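Local coordinates for secreted effector protein SopD (Salmonella typhimurium, PDB 5CPC), which acts in the host cell to alter its physiology, aids replication in macrophages and works with SopB in membrane fission and macropinosome formation during invasion, at residues E137-E142 with H247-Y252; Q149-I154 with S251-S256; Q107-L112 with Q121-D126. All coordinates share one frame; numbering follows the deposited sequence.

Contact 1: E137-E142 with H247-Y252; sequences ESMSRE and HPCISY
The imidazole of His247 lies between two layers, with Met139 reaching over one face from the opposing segment and the CD of the next residue in its own chain, Pro248, against the other. The side chains of Met139 and His247 run roughly perpendicular to each other. Met139 CB makes a CH-pi contact 4.1 Å from the ring centroid of His247, and farther along the same side chain SD stands 4.3 Å from that centroid, only 15° off the normal, a Met-aromatic contact over the face. Beyond CG the methionine runs extended, which carries Met139 CE past the ring to Cys249 CB at 3.8 Å.

The edge of the ring is polar and occupied at both nitrogens. NE2 of His247 is shared between two successive carbonyls of the loop, Ser138 O at 2.9 Å and Glu137 O at 3.1 Å. Both bonds are weak, because a single N-H divided between two acceptors points straight at neither; the angle at hydrogen is 139° for the first. ND1 of His247 faces the other way and accepts from Cys249 N at 3.0 Å, the bond of a helix N-cap. CG of His247 sits anti to the backbone N (chi1 -165°), beside the carbonyl carbon, and from there one ring can cap its own helix while NE2 reaches the loop. Since ND1 acts as acceptor and NE2 as donor, the pattern is consistent with a neutral ring protonated at NE2.

Here a histidine N-cap doubles as a tie to a distant part of the chain: it links the start of helix 248-256 to the loop that leads into helix 141-160. Helix 264-283 closes in as well, its Tyr278 ring meeting His247 and its Asn275 touching both Glu137 and Pro248.

Contact 2: Q149-I154 with S251-S256; sequences QICEVI and SYLLHS
Leu253 is the bump of this interface, and the neighbours Ile150 and Cys151, with Ile154 one turn further on, form the hollow that receives it. Its CD2 enters between Ile150 CG2, 3.6 Å away, and Cys151 SG, 3.7 Å away, while Ile154 CD1 closes the hollow farther along the helix by resting 3.6 Å from Leu253 CG. With CG anti to the backbone N (chi1 -166°), the leucine sends its branched end across to the other helix. Ile150 and Leu253 interdigitate from opposite helices, their ends passing one another.

A looser second contact flanks the first. Leu254 turns its CD2 back to Ile150 CD1 at 4.1 Å, the two side chains crossing at about a right angle, so the branches of Ile150 serve both leucines: CG2 mainly the first, CD1 the second. No hydrogen bond spans the interface, which is wholly apolar and buried.

The axes of the two short segments approach to 10.6 Å and, running the same way, are inclined at 29°, a near-parallel helix pair close to the centre of the chain. Around them, helix 76-90 touches Cys151 through Ile78 and Ile81, helix 180-190 brings Ile182 against Ile150, and Leu128 from a loop packs on Leu253.

Contact 3: Q107-L112 with Q121-D126; sequences QTQFLL and QSNIKD
Gln121 and Leu111 face each other as a non-hydrogen-bonded antiparallel pair, their side chains rising together from the sheet; Leu111 CD2 touches the amide of Gln121 at CD, 3.5 Å away. The glutamine has the largest buried area in the contact. Its chain is extended beyond CG, which takes the amide across to Gln109. The two amide planes are 53° apart, and Gln109 OE1 comes to 2.5 Å from Gln121 NE2 without the angle for a hydrogen bond, an implausibly short approach that makes the placement of these amides doubtful. On its other side Gln109 lies alongside Asn123, its NE2 2.7 Å from Asn123 OD1. Leu111, Gln109, Gln121 and Asn123 thus make one partly exposed, largely amide-lined face.

The backbone beneath is a beta hairpin of strands 109-114 and 117-123, in a three-stranded antiparallel sheet that strand 99-103 completes beyond 109-114. Phe110 and Ser122 form its hydrogen-bonded pair here: Phe110 N donates to Ser122 O at 3.0 Å, and Ser122 N returns the bond to Phe110 O. The next cross-strand bond comes from the first residue of the helix that follows: Ile124 N donates to Thr108 O at 3.1 Å from above the carbonyl plane, 41° out of it, as the chain leaves the strand.

Ile124 and Phe110, next in buried area, meet on the reverse of the sheet. CD1 of Ile124 reaches the edge of the phenyl ring, near its plane, 3.6 Å from Phe110 CE2. In Ile124, CG1 is anti to the backbone N (chi1 177°), which puts CG2 of Ile124 3.4 Å from Thr108 O. Beyond this pair Leu148 of helix 141-160 packs on Phe110 and Phe147 on Ile124, while Ile101 and Met103 of strand 99-103 also touch the phenyl ring.

Contact 1 sets the loop before helix 141-160 on the start of helix 248-256; contact 2 pairs the two helices further along. They share Ser251 and Tyr252, and their centres lie about 11 Å apart. They join where Ile250 CG2 of contact 1 packs 3.8 Å from Ile150 CD1 of contact 2. Contact 3 precedes both along the chain, and its centre is about 14 Å from that of contact 1. Met139 bridges these two, its CE lying 3.4 Å from Ile124 CD1. Contacts 2 and 3 do not touch; their nearest atoms are about 6 Å apart. The loop before helix 141-160 thus joins the hairpin to contact 1, and Ile250 carries the packing on to contact 2.

Contact 1: E137-E142 with H247-Y252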
loop_
_atom_site.group_PDB
_atom_site.type_symbol
_atom_site.label_atom_id
_atom_site.label_comp_id
_atom_site.label_asym_id
_atom_site.label_seq_id
_atom_site.Cartn_x
_atom_site.Cartn_y
_atom_site.Cartn_z
ATOM N N GLU A 137 -8.544 -0.244 11.852
ATOM C CA GLU A 137 -7.617 -0.740 12.884
ATOM C C GLU A 137 -6.374 0.160 13.024
ATOM O O GLU A 137 -5.874 0.682 12.047
ATOM C CB GLU A 137 -7.163 -2.176 12.562
ATOM C CG GLU A 137 -8.233 -3.296 12.683
ATOM C CD GLU A 137 -8.965 -3.345 14.026
ATOM O OE1 GLU A 137 -10.188 -3.615 14.028
ATOM O OE2 GLU A 137 -8.331 -3.110 15.077
ATOM N N SER A 138 -5.823 0.338 14.209
ATOM C CA SER A 138 -4.714 1.301 14.269
ATOM C C SER A 138 -3.388 0.766 13.717
ATOM O O SER A 138 -3.176 -0.446 13.654
ATOM C CB SER A 138 -4.613 2.032 15.627
ATOM O OG SER A 138 -3.823 1.327 16.559
ATOM N N MET A 139 -2.539 1.653 13.197
ATOM C CA MET A 139 -1.208 1.221 12.702
ATOM C C MET A 139 -0.044 1.627 13.582
ATOM O O MET A 139 -0.048 2.688 14.192
ATOM C CB MET A 139 -0.910 1.617 11.234
ATOM C CG MET A 139 -1.832 2.545 10.571
ATOM S SD MET A 139 -1.845 2.472 8.726
ATOM C CE MET A 139 -3.365 3.428 8.518
ATOM N N SER A 140 0.973 0.784 13.630
ATOM C CA SER A 140 2.199 1.225 14.290
ATOM C C SER A 140 2.768 2.438 13.516
ATOM O O SER A 140 2.362 2.679 12.366
ATOM C CB SER A 140 3.218 0.092 14.316
ATOM O OG SER A 140 3.471 -0.338 13.000
ATOM N N ARG A 141 3.723 3.140 14.127
ATOM C CA ARG A 141 4.485 4.197 13.467
ATOM C C ARG A 141 5.161 3.736 12.162
ATOM O O ARG A 141 5.026 4.408 11.144
ATOM C CB ARG A 141 5.445 4.903 14.436
ATOM C CG ARG A 141 5.387 6.456 14.331
ATOM C CD ARG A 141 4.935 7.187 15.626
ATOM N NE ARG A 141 4.915 8.673 15.543
ATOM C CZ ARG A 141 5.329 9.402 14.490
ATOM N NH1 ARG A 141 5.833 8.835 13.396
ATOM N NH2 ARG A 141 5.236 10.721 14.517
ATOM N N GLU A 142 5.819 2.575 12.153
ATOM C CA GLU A 142 6.309 1.939 10.882
ATOM C C GLU A 142 5.272 1.854 9.753
ATOM O O GLU A 142 5.586 2.091 8.570
ATOM C CB GLU A 142 6.898 0.456 11.163
ATOM N N HIS A 247 -0.914 -5.122 7.729
ATOM C CA HIS A 247 -1.979 -4.256 8.193
ATOM C C HIS A 247 -3.083 -4.148 7.142
ATOM O O HIS A 247 -2.776 -3.958 6.017
ATOM C CB HIS A 247 -1.444 -2.865 8.519
ATOM C CG HIS A 247 -2.413 -2.059 9.324
ATOM N ND1 HIS A 247 -3.521 -1.453 8.754
ATOM C CD2 HIS A 247 -2.489 -1.829 10.657
ATOM C CE1 HIS A 247 -4.210 -0.839 9.703
ATOM N NE2 HIS A 247 -3.600 -1.041 10.862
ATOM N N PRO A 248 -4.349 -4.345 7.509
ATOM C CA PRO A 248 -5.423 -4.281 6.495
ATOM C C PRO A 248 -5.511 -2.932 5.710
ATOM O O PRO A 248 -5.940 -2.916 4.538
ATOM C CB PRO A 248 -6.727 -4.469 7.308
ATOM C CG PRO A 248 -6.311 -4.828 8.744
ATOM C CD PRO A 248 -4.832 -4.560 8.895
ATOM N N CYS A 249 -5.169 -1.796 6.316
ATOM C CA CYS A 249 -5.131 -0.546 5.464
ATOM C C CYS A 249 -4.081 -0.636 4.338
ATOM O O CYS A 249 -4.297 -0.114 3.227
ATOM C CB CYS A 249 -4.885 0.704 6.285
ATOM S SG CYS A 249 -6.229 1.025 7.394
ATOM N N ILE A 250 -2.952 -1.301 4.619
ATOM C CA ILE A 250 -1.883 -1.356 3.648
ATOM C C ILE A 250 -2.269 -2.359 2.583
ATOM O O ILE A 250 -2.270 -2.039 1.381
ATOM C CB ILE A 250 -0.528 -1.569 4.308
ATOM C CG1 ILE A 250 -0.076 -0.259 4.993
ATOM C CG2 ILE A 250 0.526 -2.020 3.249
ATOM C CD1 ILE A 250 1.071 -0.423 5.970
ATOM N N SER A 251 -2.687 -3.557 2.973
ATOM C CA SER A 251 -3.195 -4.437 1.921
ATOM C C SER A 251 -4.406 -3.876 1.122
ATOM O O SER A 251 -4.534 -4.108 -0.104
ATOM C CB SER A 251 -3.320 -5.906 2.412
ATOM O OG SER A 251 -4.399 -6.145 3.220
ATOM N N TYR A 252 -5.290 -3.115 1.778
ATOM C CA TYR A 252 -6.432 -2.542 1.096
ATOM C C TYR A 252 -5.953 -1.559 0.055
ATOM O O TYR A 252 -6.412 -1.583 -1.100
ATOM C CB TYR A 252 -7.359 -1.773 2.078
ATOM C CG TYR A 252 -8.264 -0.773 1.390
ATOM C CD1 TYR A 252 -9.378 -1.206 0.660
ATOM C CD2 TYR A 252 -7.971 0.600 1.396
ATOM C CE1 TYR A 252 -10.193 -0.310 -0.022
ATOM C CE2 TYR A 252 -8.797 1.517 0.702
ATOM C CZ TYR A 252 -9.908 1.031 -0.007
ATOM O OH TYR A 252 -10.744 1.888 -0.681
#

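Contact 2: Q149-I154 with S251-S256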
loop_
_atom_site.group_PDB
_atom_site.type_symbol
_atom_site.label_atom_id
_atom_site.label_comp_id
_atom_site.label_asym_id
_atom_site.label_seq_id
_atom_site.Cartn_x
_atom_site.Cartn_y
_atom_site.Cartn_z
ATOM N N GLN A 149 3.640 6.286 2.169
ATOM C CA GLN A 149 4.559 6.154 1.021
ATOM C C GLN A 149 3.768 5.646 -0.171
ATOM O O GLN A 149 3.995 6.107 -1.303
ATOM C CB GLN A 149 5.731 5.208 1.265
ATOM C CG GLN A 149 6.831 5.711 2.215
ATOM C CD GLN A 149 7.923 4.655 2.355
ATOM O OE1 GLN A 149 8.733 4.455 1.440
ATOM N NE2 GLN A 149 7.899 3.929 3.451
ATOM N N ILE A 150 2.810 4.767 0.109
ATOM C CA ILE A 150 1.986 4.203 -0.942
ATOM C C ILE A 150 1.040 5.300 -1.412
ATOM O O ILE A 150 0.746 5.378 -2.599
ATOM C CB ILE A 150 1.196 2.966 -0.434
ATOM C CG1 ILE A 150 2.179 1.806 -0.123
ATOM C CG2 ILE A 150 0.063 2.515 -1.412
ATOM C CD1 ILE A 150 1.645 0.843 0.968
ATOM N N CYS A 151 0.538 6.091 -0.467
ATOM C CA CYS A 151 -0.267 7.262 -0.777
ATOM C C CYS A 151 0.480 8.173 -1.742
ATOM O O CYS A 151 -0.119 8.578 -2.700
ATOM C CB CYS A 151 -0.730 8.021 0.499
ATOM S SG CYS A 151 -2.104 7.157 1.347
ATOM N N GLU A 152 1.760 8.479 -1.507
ATOM C CA GLU A 152 2.522 9.355 -2.392
ATOM C C GLU A 152 2.519 8.797 -3.814
ATOM O O GLU A 152 2.299 9.554 -4.784
ATOM C CB GLU A 152 3.979 9.505 -1.998
ATOM C CG GLU A 152 4.167 9.585 -0.494
ATOM C CD GLU A 152 5.506 10.155 -0.049
ATOM O OE1 GLU A 152 5.552 10.632 1.130
ATOM O OE2 GLU A 152 6.458 10.156 -0.875
ATOM N N VAL A 153 2.781 7.490 -3.935
ATOM C CA VAL A 153 3.014 6.904 -5.222
ATOM C C VAL A 153 1.715 6.927 -5.987
ATOM O O VAL A 153 1.683 7.353 -7.156
ATOM C CB VAL A 153 3.679 5.491 -5.100
ATOM C CG1 VAL A 153 3.565 4.693 -6.420
ATOM C CG2 VAL A 153 5.111 5.673 -4.766
ATOM N N ILE A 154 0.628 6.559 -5.311
ATOM C CA ILE A 154 -0.689 6.517 -5.915
ATOM C C ILE A 154 -1.101 7.921 -6.385
ATOM O O ILE A 154 -1.718 8.103 -7.469
ATOM C CB ILE A 154 -1.753 6.071 -4.928
ATOM C CG1 ILE A 154 -1.619 4.580 -4.598
ATOM C CG2 ILE A 154 -3.115 6.230 -5.557
ATOM C CD1 ILE A 154 -2.653 4.051 -3.548
ATOM N N SER A 251 -2.687 -3.557 2.973
ATOM C CA SER A 251 -3.195 -4.437 1.921
ATOM C C SER A 251 -4.406 -3.876 1.122
ATOM O O SER A 251 -4.534 -4.108 -0.104
ATOM C CB SER A 251 -3.320 -5.906 2.412
ATOM O OG SER A 251 -4.399 -6.145 3.220
ATOM N N TYR A 252 -5.290 -3.115 1.778
ATOM C CA TYR A 252 -6.432 -2.542 1.096
ATOM C C TYR A 252 -5.953 -1.559 0.055
ATOM O O TYR A 252 -6.412 -1.583 -1.100
ATOM C CB TYR A 252 -7.359 -1.773 2.078
ATOM C CG TYR A 252 -8.264 -0.773 1.390
ATOM C CD1 TYR A 252 -9.378 -1.206 0.660
ATOM C CD2 TYR A 252 -7.971 0.600 1.396
ATOM C CE1 TYR A 252 -10.193 -0.310 -0.022
ATOM C CE2 TYR A 252 -8.797 1.517 0.702
ATOM C CZ TYR A 252 -9.908 1.031 -0.007
ATOM O OH TYR A 252 -10.744 1.888 -0.681
ATOM N N LEU A 253 -5.073 -0.662 0.489
ATOM C CA LEU A 253 -4.621 0.383 -0.397
ATOM C C LEU A 253 -3.796 -0.148 -1.574
ATOM O O LEU A 253 -3.922 0.392 -2.710
ATOM C CB LEU A 253 -3.906 1.494 0.376
ATOM C CG LEU A 253 -3.603 2.840 -0.242
ATOM C CD1 LEU A 253 -4.854 3.709 -0.460
ATOM C CD2 LEU A 253 -2.647 3.516 0.666
ATOM N N LEU A 254 -2.987 -1.196 -1.341
ATOM C CA LEU A 254 -2.279 -1.874 -2.449
ATOM C C LEU A 254 -3.171 -2.587 -3.408
ATOM O O LEU A 254 -2.983 -2.449 -4.596
ATOM C CB LEU A 254 -1.238 -2.871 -1.959
ATOM C CG LEU A 254 -0.051 -2.200 -1.281
ATOM C CD1 LEU A 254 0.764 -3.251 -0.481
ATOM C CD2 LEU A 254 0.822 -1.457 -2.373
ATOM N N HIS A 255 -4.137 -3.376 -2.932
ATOM C CA HIS A 255 -4.804 -4.368 -3.815
ATOM C C HIS A 255 -6.281 -4.224 -3.994
ATOM O O HIS A 255 -6.842 -4.816 -4.900
ATOM C CB HIS A 255 -4.513 -5.836 -3.351
ATOM C CG HIS A 255 -3.056 -6.140 -3.199
ATOM N ND1 HIS A 255 -2.218 -6.334 -4.276
ATOM C CD2 HIS A 255 -2.286 -6.304 -2.093
ATOM C CE1 HIS A 255 -0.989 -6.573 -3.839
ATOM N NE2 HIS A 255 -1.003 -6.554 -2.519
ATOM N N SER A 256 -6.932 -3.479 -3.118
ATOM C CA SER A 256 -8.396 -3.312 -3.209
ATOM C C SER A 256 -8.953 -1.882 -3.439
ATOM O O SER A 256 -10.115 -1.705 -3.825
ATOM C CB SER A 256 -9.050 -3.981 -2.013
ATOM O OG SER A 256 -8.721 -5.336 -2.098
#

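Contact 3: Q107-L112 with Q121-D126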
loop_
_atom_site.group_PDB
_atom_site.type_symbol
_atom_site.label_atom_id
_atom_site.label_comp_id
_atom_site.label_asym_id
_atom_site.label_seq_id
_atom_site.Cartn_x
_atom_site.Cartn_y
_atom_site.Cartn_z
ATOM N N GLN A 107 -5.220 9.536 15.863
ATOM C CA GLN A 107 -4.664 8.901 14.641
ATOM C C GLN A 107 -5.764 8.606 13.601
ATOM O O GLN A 107 -5.879 7.487 13.093
ATOM C CB GLN A 107 -3.853 7.626 14.969
ATOM C CG GLN A 107 -2.929 7.743 16.205
ATOM C CD GLN A 107 -2.189 6.407 16.550
ATOM O OE1 GLN A 107 -1.222 6.429 17.312
ATOM N NE2 GLN A 107 -2.659 5.259 16.002
ATOM N N THR A 108 -6.582 9.611 13.305
ATOM C CA THR A 108 -7.608 9.491 12.264
ATOM C C THR A 108 -7.508 10.671 11.269
ATOM O O THR A 108 -8.286 10.788 10.307
ATOM C CB THR A 108 -9.034 9.398 12.869
ATOM O OG1 THR A 108 -9.411 10.666 13.399
ATOM C CG2 THR A 108 -9.085 8.345 13.999
ATOM N N GLN A 109 -6.569 11.563 11.562
ATOM C CA GLN A 109 -6.282 12.706 10.739
ATOM C C GLN A 109 -4.789 12.766 10.558
ATOM O O GLN A 109 -4.033 12.633 11.521
ATOM C CB GLN A 109 -6.766 13.996 11.376
ATOM C CG GLN A 109 -8.285 14.085 11.483
ATOM C CD GLN A 109 -8.802 15.349 10.914
ATOM O OE1 GLN A 109 -8.834 16.382 11.588
ATOM N NE2 GLN A 109 -9.201 15.301 9.671
ATOM N N PHE A 110 -4.368 12.906 9.309
ATOM C CA PHE A 110 -2.978 13.232 8.991
ATOM C C PHE A 110 -2.916 14.723 8.955
ATOM O O PHE A 110 -3.813 15.357 8.412
ATOM C CB PHE A 110 -2.497 12.605 7.673
ATOM C CG PHE A 110 -2.482 11.113 7.698
ATOM C CD1 PHE A 110 -1.417 10.405 8.296
ATOM C CD2 PHE A 110 -3.541 10.393 7.161
ATOM C CE1 PHE A 110 -1.404 8.989 8.332
ATOM C CE2 PHE A 110 -3.543 8.976 7.162
ATOM C CZ PHE A 110 -2.484 8.257 7.743
ATOM N N LEU A 111 -1.879 15.275 9.581
ATOM C CA LEU A 111 -1.672 16.705 9.678
ATOM C C LEU A 111 -0.444 17.073 8.893
ATOM O O LEU A 111 0.632 16.618 9.195
ATOM C CB LEU A 111 -1.464 17.107 11.141
ATOM C CG LEU A 111 -2.503 16.704 12.188
ATOM C CD1 LEU A 111 -2.084 17.211 13.583
ATOM C CD2 LEU A 111 -3.870 17.259 11.849
ATOM N N LEU A 112 -0.601 17.906 7.879
ATOM C CA LEU A 112 0.523 18.332 7.061
ATOM C C LEU A 112 1.103 19.518 7.797
ATOM O O LEU A 112 0.397 20.503 7.989
ATOM C CB LEU A 112 0.052 18.737 5.652
ATOM C CG LEU A 112 -0.318 17.622 4.641
ATOM C CD1 LEU A 112 -1.291 16.600 5.232
ATOM C CD2 LEU A 112 -0.854 18.245 3.280
ATOM N N GLN A 121 -5.216 19.221 6.523
ATOM C CA GLN A 121 -5.413 17.906 7.141
ATOM C C GLN A 121 -6.188 16.985 6.218
ATOM O O GLN A 121 -6.869 17.466 5.299
ATOM C CB GLN A 121 -6.224 18.036 8.391
ATOM C CG GLN A 121 -5.908 19.279 9.198
ATOM C CD GLN A 121 -6.524 19.235 10.574
ATOM O OE1 GLN A 121 -6.465 20.202 11.309
ATOM N NE2 GLN A 121 -7.099 18.095 10.934
ATOM N N SER A 122 -6.115 15.676 6.466
ATOM C CA SER A 122 -7.030 14.757 5.800
ATOM C C SER A 122 -7.475 13.609 6.679
ATOM O O SER A 122 -6.638 13.012 7.374
ATOM C CB SER A 122 -6.401 14.281 4.501
ATOM O OG SER A 122 -6.370 15.374 3.579
ATOM N N ASN A 123 -8.793 13.354 6.698
ATOM C CA ASN A 123 -9.358 12.186 7.371
ATOM C C ASN A 123 -8.818 10.999 6.595
ATOM O O ASN A 123 -8.738 11.024 5.340
ATOM C CB ASN A 123 -10.893 12.056 7.256
ATOM C CG ASN A 123 -11.640 13.123 7.958
ATOM O OD1 ASN A 123 -11.222 13.642 9.004
ATOM N ND2 ASN A 123 -12.781 13.487 7.387
ATOM N N ILE A 124 -8.480 9.956 7.332
ATOM C CA ILE A 124 -7.988 8.710 6.734
ATOM C C ILE A 124 -9.110 7.949 6.003
ATOM O O ILE A 124 -8.876 7.260 5.020
ATOM C CB ILE A 124 -7.308 7.807 7.817
ATOM C CG1 ILE A 124 -6.854 6.479 7.196
ATOM C CG2 ILE A 124 -8.254 7.618 9.027
ATOM C CD1 ILE A 124 -5.520 5.966 7.684
ATOM N N LYS A 125 -10.327 8.065 6.491
ATOM C CA LYS A 125 -11.453 7.502 5.784
ATOM C C LYS A 125 -11.736 8.187 4.441
ATOM O O LYS A 125 -12.214 7.529 3.535
ATOM C CB LYS A 125 -12.670 7.515 6.665
ATOM C CG LYS A 125 -12.404 6.720 7.936
ATOM C CD LYS A 125 -13.619 6.725 8.858
ATOM C CE LYS A 125 -13.216 6.295 10.254
ATOM N NZ LYS A 125 -14.450 6.099 11.018
ATOM N N ASP A 126 -11.434 9.483 4.326
ATOM C CA ASP A 126 -11.515 10.184 3.051
ATOM C C ASP A 126 -10.371 9.802 2.121
ATOM O O ASP A 126 -10.622 9.559 0.952
ATOM C CB ASP A 126 -11.601 11.719 3.234
ATOM C CG ASP A 126 -12.904 12.169 3.925
ATOM O OD1 ASP A 126 -13.841 11.356 4.006
ATOM O OD2 ASP A 126 -12.981 13.340 4.382
#